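Pantothenate synthetase (Francisella tularensis subsp. tularensis, PDB 3N8H) probably catalyses the ATP-dependent condensation of pantoate with beta-alanine to pantothenate, via a pantoyl-adenylate intermediate. Local coordinates at residues A[99-111]-A[128-141]. Sequence-based numbering, arbitrary orientation.
Sequences DIYPDGNLLRIEP and FSGMLTVVLKLLQI
Ile109 lies against Thr133 and Ser129 where strand 107-111 crosses helix 128-141, the two axes approaching to 6.7 Å at 122°. Upstream, helix 97-100 ends and a type I turn from Tyr101 to Gly104 leads the chain on toward the strand. Two helix hydroxyls, one turn apart, grip both backbone polar groups of Ile109. Ile109 N donates to Thr133 OG1 at 2.8 Å, fairly straight, and Ser129 OG donates to Ile109 O at 2.8 Å from above the carbonyl plane. Ser129 OG can reach the strand because it stands opposite its own amide nitrogen (chi1 173°). Thr133 OG1 in turn donates to Ser129 O, on the other face of that carbonyl from Thr133 N, which fixes the hydroxyl's rotation and leaves its oxygen to accept from the strand. A water joins Ser129 OG to Asn105 ND2.

Beside these polar bonds Ile109 uses both branches: CG2 rests 3.7 Å from Leu132 CB, while CD1 meets Leu136 CD2. Pro111 CG extends the apolar strip onto Leu132 CD1. At the other end, Lys137 NZ donates a hydrogen bond to Ile100 O at 2.8 Å, almost in line with the C=O, its chain bending at the last torsion (chi4 -80°). Lys137 CE passes the Tyr101 ring, whose OH lies 3.6 Å from Val134 CB and is hydrogen-bonded to Asn60 and Thr62.

The contact illustrates a helix packed against an interface strand through both backbone bonds and an apolar strip. Strand 107-111 lies apart from the domain's six-stranded parallel sheet and pairs antiparallel with a strand of the second subunit, whose Asp166 forms a salt bridge with Lys137. Elsewhere on helix 127-142, Phe128 and Met131 pack on helix 154-166, Val134 touches Gln63, predicted to bind pantoate and beta-alanine, and Ile141 reaches helix 10-18.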
loop_
_atom_site.group_PDB
_atom_site.type_symbol
_atom_site.label_atom_id
_atom_site.label_comp_id
_atom_site.label_asym_id
_atom_site.label_seq_id
_atom_site.Cartn_x
_atom_site.Cartn_y
_atom_site.Cartn_z
ATOM N N ASP A 99 -7.442 15.120 5.788
ATOM C CA ASP A 99 -6.082 14.853 6.272
ATOM C C ASP A 99 -5.598 13.491 5.737
ATOM O O ASP A 99 -4.472 13.350 5.255
ATOM C CB ASP A 99 -6.051 14.823 7.798
ATOM C CG ASP A 99 -6.287 16.196 8.422
ATOM O OD1 ASP A 99 -6.822 16.254 9.556
ATOM O OD2 ASP A 99 -5.952 17.207 7.772
ATOM N N ILE A 100 -6.460 12.488 5.831
ATOM C CA ILE A 100 -6.045 11.115 5.556
ATOM C C ILE A 100 -6.076 10.772 4.071
ATOM O O ILE A 100 -5.209 10.033 3.561
ATOM C CB ILE A 100 -6.875 10.088 6.381
ATOM C CG1 ILE A 100 -6.671 10.332 7.875
ATOM C CG2 ILE A 100 -6.460 8.656 6.037
ATOM C CD1 ILE A 100 -5.205 10.276 8.320
ATOM N N TYR A 101 -7.081 11.309 3.386
ATOM C CA TYR A 101 -7.264 11.109 1.954
ATOM C C TYR A 101 -7.306 12.455 1.264
ATOM O O TYR A 101 -8.370 12.914 0.873
ATOM C CB TYR A 101 -8.586 10.418 1.687
ATOM C CG TYR A 101 -8.684 9.067 2.326
ATOM C CD1 TYR A 101 -8.136 7.935 1.707
ATOM C CD2 TYR A 101 -9.318 8.920 3.553
ATOM C CE1 TYR A 101 -8.235 6.699 2.300
ATOM C CE2 TYR A 101 -9.434 7.696 4.149
ATOM C CZ TYR A 101 -8.894 6.587 3.531
ATOM O OH TYR A 101 -9.027 5.370 4.157
ATOM N N PRO A 102 -6.140 13.096 1.113
ATOM C CA PRO A 102 -6.065 14.421 0.495
ATOM C C PRO A 102 -6.722 14.474 -0.885
ATOM O O PRO A 102 -7.325 15.489 -1.222
ATOM C CB PRO A 102 -4.552 14.681 0.389
ATOM C CG PRO A 102 -3.891 13.330 0.625
ATOM C CD PRO A 102 -4.824 12.614 1.559
ATOM N N ASP A 103 -6.615 13.393 -1.666
ATOM C CA ASP A 103 -7.077 13.381 -3.055
ATOM C C ASP A 103 -8.164 12.324 -3.249
ATOM O O ASP A 103 -8.476 11.927 -4.374
ATOM C CB ASP A 103 -5.903 13.091 -4.010
ATOM C CG ASP A 103 -4.789 14.121 -3.893
ATOM O OD1 ASP A 103 -5.099 15.324 -4.043
ATOM O OD2 ASP A 103 -3.612 13.736 -3.645
ATOM N N GLY A 104 -8.740 11.877 -2.140
ATOM C CA GLY A 104 -9.718 10.808 -2.163
ATOM C C GLY A 104 -9.060 9.447 -2.060
ATOM O O GLY A 104 -7.863 9.339 -1.798
ATOM N N ASN A 105 -9.841 8.401 -2.300
ATOM C CA ASN A 105 -9.352 7.035 -2.170
ATOM C C ASN A 105 -8.832 6.512 -3.499
ATOM O O ASN A 105 -9.465 5.678 -4.126
ATOM C CB ASN A 105 -10.464 6.120 -1.621
ATOM C CG ASN A 105 -9.946 4.764 -1.168
ATOM O OD1 ASN A 105 -8.794 4.619 -0.780
ATOM N ND2 ASN A 105 -10.819 3.763 -1.193
ATOM N N LEU A 106 -7.659 6.989 -3.904
ATOM C CA LEU A 106 -7.150 6.760 -5.255
ATOM C C LEU A 106 -6.212 5.553 -5.322
ATOM O O LEU A 106 -6.197 4.844 -6.319
ATOM C CB LEU A 106 -6.439 8.007 -5.780
ATOM C CG LEU A 106 -7.262 9.292 -5.930
ATOM C CD1 LEU A 106 -6.470 10.275 -6.737
ATOM C CD2 LEU A 106 -8.637 9.028 -6.573
ATOM N N LEU A 107 -5.431 5.340 -4.263
ATOM C CA LEU A 107 -4.516 4.183 -4.172
ATOM C C LEU A 107 -4.897 3.318 -2.978
ATOM O O LEU A 107 -4.921 3.797 -1.835
ATOM C CB LEU A 107 -3.065 4.653 -4.007
ATOM C CG LEU A 107 -2.482 5.518 -5.124
ATOM C CD1 LEU A 107 -1.039 5.925 -4.753
ATOM C CD2 LEU A 107 -2.541 4.802 -6.460
ATOM N N ARG A 108 -5.190 2.052 -3.235
ATOM C CA ARG A 108 -5.759 1.200 -2.209
ATOM C C ARG A 108 -4.946 -0.061 -2.065
ATOM O O ARG A 108 -4.431 -0.591 -3.051
ATOM C CB ARG A 108 -7.196 0.798 -2.586
ATOM C CG ARG A 108 -8.149 1.965 -2.704
ATOM C CD ARG A 108 -9.237 1.629 -3.664
ATOM N NE ARG A 108 -9.909 2.822 -4.149
ATOM C CZ ARG A 108 -11.170 2.838 -4.557
ATOM N NH1 ARG A 108 -11.884 1.719 -4.531
ATOM N NH2 ARG A 108 -11.716 3.965 -4.987
ATOM N N ILE A 109 -4.857 -0.548 -0.837
ATOM C CA ILE A 109 -4.301 -1.863 -0.583
ATOM C C ILE A 109 -5.396 -2.885 -0.834
ATOM O O ILE A 109 -6.478 -2.793 -0.248
ATOM C CB ILE A 109 -3.808 -2.002 0.868
ATOM C CG1 ILE A 109 -2.578 -1.125 1.095
ATOM C CG2 ILE A 109 -3.452 -3.441 1.148
ATOM C CD1 ILE A 109 -1.360 -1.597 0.350
ATOM N N GLU A 110 -5.110 -3.845 -1.707
ATOM C CA GLU A 110 -6.077 -4.863 -2.113
ATOM C C GLU A 110 -5.559 -6.206 -1.636
ATOM O O GLU A 110 -4.467 -6.618 -2.024
ATOM C CB GLU A 110 -6.148 -4.892 -3.642
ATOM C CG GLU A 110 -7.442 -5.378 -4.229
ATOM C CD GLU A 110 -8.582 -4.392 -4.034
ATOM O OE1 GLU A 110 -8.574 -3.313 -4.674
ATOM O OE2 GLU A 110 -9.490 -4.709 -3.238
ATOM N N PRO A 111 -6.329 -6.906 -0.790
ATOM C CA PRO A 111 -5.821 -8.177 -0.314
ATOM C C PRO A 111 -6.216 -9.323 -1.262
ATOM O O PRO A 111 -7.388 -9.545 -1.547
ATOM C CB PRO A 111 -6.523 -8.359 1.042
ATOM C CG PRO A 111 -7.684 -7.342 1.063
ATOM C CD PRO A 111 -7.667 -6.608 -0.256
ATOM N N PHE A 128 -12.072 -4.952 3.868
ATOM C CA PHE A 128 -10.676 -5.223 4.259
ATOM C C PHE A 128 -9.714 -4.333 3.481
ATOM O O PHE A 128 -8.641 -3.965 3.987
ATOM C CB PHE A 128 -10.313 -6.724 4.087
ATOM C CG PHE A 128 -10.786 -7.617 5.230
ATOM C CD1 PHE A 128 -10.891 -7.122 6.526
ATOM C CD2 PHE A 128 -11.094 -8.957 5.006
ATOM C CE1 PHE A 128 -11.308 -7.929 7.586
ATOM C CE2 PHE A 128 -11.507 -9.771 6.057
ATOM C CZ PHE A 128 -11.618 -9.251 7.349
ATOM N N SER A 129 -10.103 -3.972 2.256
ATOM C CA SER A 129 -9.292 -3.067 1.449
ATOM C C SER A 129 -9.259 -1.696 2.130
ATOM O O SER A 129 -8.199 -1.097 2.279
ATOM C CB SER A 129 -9.819 -2.974 0.015
ATOM O OG SER A 129 -9.145 -1.972 -0.731
ATOM N N GLY A 130 -10.420 -1.214 2.568
ATOM C CA GLY A 130 -10.491 0.063 3.264
ATOM C C GLY A 130 -9.659 0.114 4.533
ATOM O O GLY A 130 -8.963 1.103 4.796
HETATM N N MSE A 131 -9.749 -0.960 5.310
HETATM C CA MSE A 131 -9.116 -1.115 6.618
HETATM C C MSE A 131 -7.591 -1.127 6.479
HETATM O O MSE A 131 -6.875 -0.398 7.169
HETATM C CB MSE A 131 -9.585 -2.451 7.219
HETATM C CG MSE A 131 -9.109 -2.780 8.595
HETATM SE SE MSE A 131 -7.289 -3.541 8.585
HETATM C CE MSE A 131 -7.817 -5.337 7.885
ATOM N N LEU A 132 -7.107 -1.960 5.577
ATOM C CA LEU A 132 -5.666 -2.077 5.302
ATOM C C LEU A 132 -5.036 -0.775 4.779
ATOM O O LEU A 132 -3.905 -0.445 5.129
ATOM C CB LEU A 132 -5.427 -3.199 4.292
ATOM C CG LEU A 132 -5.620 -4.590 4.899
ATOM C CD1 LEU A 132 -5.571 -5.675 3.811
ATOM C CD2 LEU A 132 -4.555 -4.833 5.997
ATOM N N THR A 133 -5.763 -0.048 3.934
ATOM C CA THR A 133 -5.266 1.212 3.386
ATOM C C THR A 133 -5.123 2.281 4.496
ATOM O O THR A 133 -4.076 2.925 4.634
ATOM C CB THR A 133 -6.199 1.739 2.260
ATOM O OG1 THR A 133 -6.308 0.746 1.219
ATOM C CG2 THR A 133 -5.644 3.025 1.667
ATOM N N VAL A 134 -6.164 2.441 5.298
ATOM C CA VAL A 134 -6.114 3.405 6.398
ATOM C C VAL A 134 -5.111 2.958 7.466
ATOM O O VAL A 134 -4.408 3.783 8.033
ATOM C CB VAL A 134 -7.516 3.702 7.011
ATOM C CG1 VAL A 134 -7.964 2.591 7.956
ATOM C CG2 VAL A 134 -7.471 5.026 7.763
ATOM N N VAL A 135 -5.009 1.656 7.724
ATOM C CA VAL A 135 -4.043 1.194 8.724
ATOM C C VAL A 135 -2.595 1.480 8.267
ATOM O O VAL A 135 -1.766 2.022 9.022
ATOM C CB VAL A 135 -4.261 -0.318 9.081
ATOM C CG1 VAL A 135 -3.080 -0.877 9.875
ATOM C CG2 VAL A 135 -5.545 -0.480 9.879
ATOM N N LEU A 136 -2.316 1.171 7.005
ATOM C CA LEU A 136 -1.020 1.517 6.418
ATOM C C LEU A 136 -0.716 3.016 6.583
ATOM O O LEU A 136 0.382 3.389 6.974
ATOM C CB LEU A 136 -0.958 1.124 4.933
ATOM C CG LEU A 136 0.416 1.350 4.279
ATOM C CD1 LEU A 136 1.569 0.825 5.158
ATOM C CD2 LEU A 136 0.488 0.724 2.880
ATOM N N LYS A 137 -1.684 3.867 6.265
ATOM C CA LYS A 137 -1.500 5.317 6.418
ATOM C C LYS A 137 -1.203 5.729 7.872
ATOM O O LYS A 137 -0.281 6.505 8.149
ATOM C CB LYS A 137 -2.754 6.042 5.906
ATOM C CG LYS A 137 -2.863 6.083 4.375
ATOM C CD LYS A 137 -4.291 6.515 3.954
ATOM C CE LYS A 137 -4.367 6.756 2.430
ATOM N NZ LYS A 137 -3.829 8.096 2.042
ATOM N N LEU A 138 -1.991 5.184 8.799
ATOM C CA LEU A 138 -1.881 5.497 10.220
ATOM C C LEU A 138 -0.527 5.075 10.785
ATOM O O LEU A 138 0.047 5.721 11.675
ATOM C CB LEU A 138 -3.001 4.795 10.986
ATOM C CG LEU A 138 -4.376 5.458 10.774
ATOM C CD1 LEU A 138 -5.485 4.643 11.411
ATOM C CD2 LEU A 138 -4.382 6.906 11.350
ATOM N N LEU A 139 -0.029 3.968 10.270
ATOM C CA LEU A 139 1.247 3.423 10.717
ATOM C C LEU A 139 2.393 4.272 10.178
ATOM O O LEU A 139 3.441 4.442 10.841
ATOM C CB LEU A 139 1.376 1.973 10.225
ATOM C CG LEU A 139 0.584 0.927 11.022
ATOM C CD1 LEU A 139 0.765 -0.499 10.431
ATOM C CD2 LEU A 139 1.012 0.956 12.474
ATOM N N GLN A 140 2.182 4.809 8.976
ATOM C CA GLN A 140 3.200 5.600 8.285
ATOM C C GLN A 140 3.274 6.963 8.959
ATOM O O GLN A 140 4.326 7.580 9.051
ATOM C CB GLN A 140 2.845 5.742 6.812
ATOM C CG GLN A 140 3.041 4.455 5.961
ATOM C CD GLN A 140 4.524 4.096 5.800
ATOM O OE1 GLN A 140 5.083 3.329 6.594
ATOM N NE2 GLN A 140 5.168 4.671 4.785
ATOM N N ILE A 141 2.138 7.405 9.470
ATOM C CA ILE A 141 2.058 8.672 10.175
ATOM C C ILE A 141 2.634 8.517 11.584
ATOM O O ILE A 141 3.461 9.307 11.995
ATOM C CB ILE A 141 0.585 9.188 10.247
ATOM C CG1 ILE A 141 0.069 9.507 8.835
ATOM C CG2 ILE A 141 0.497 10.425 11.141
ATOM C CD1 ILE A 141 -1.486 9.597 8.752
HETATM O O HOH W 1 -10.135 0.816 -0.176
#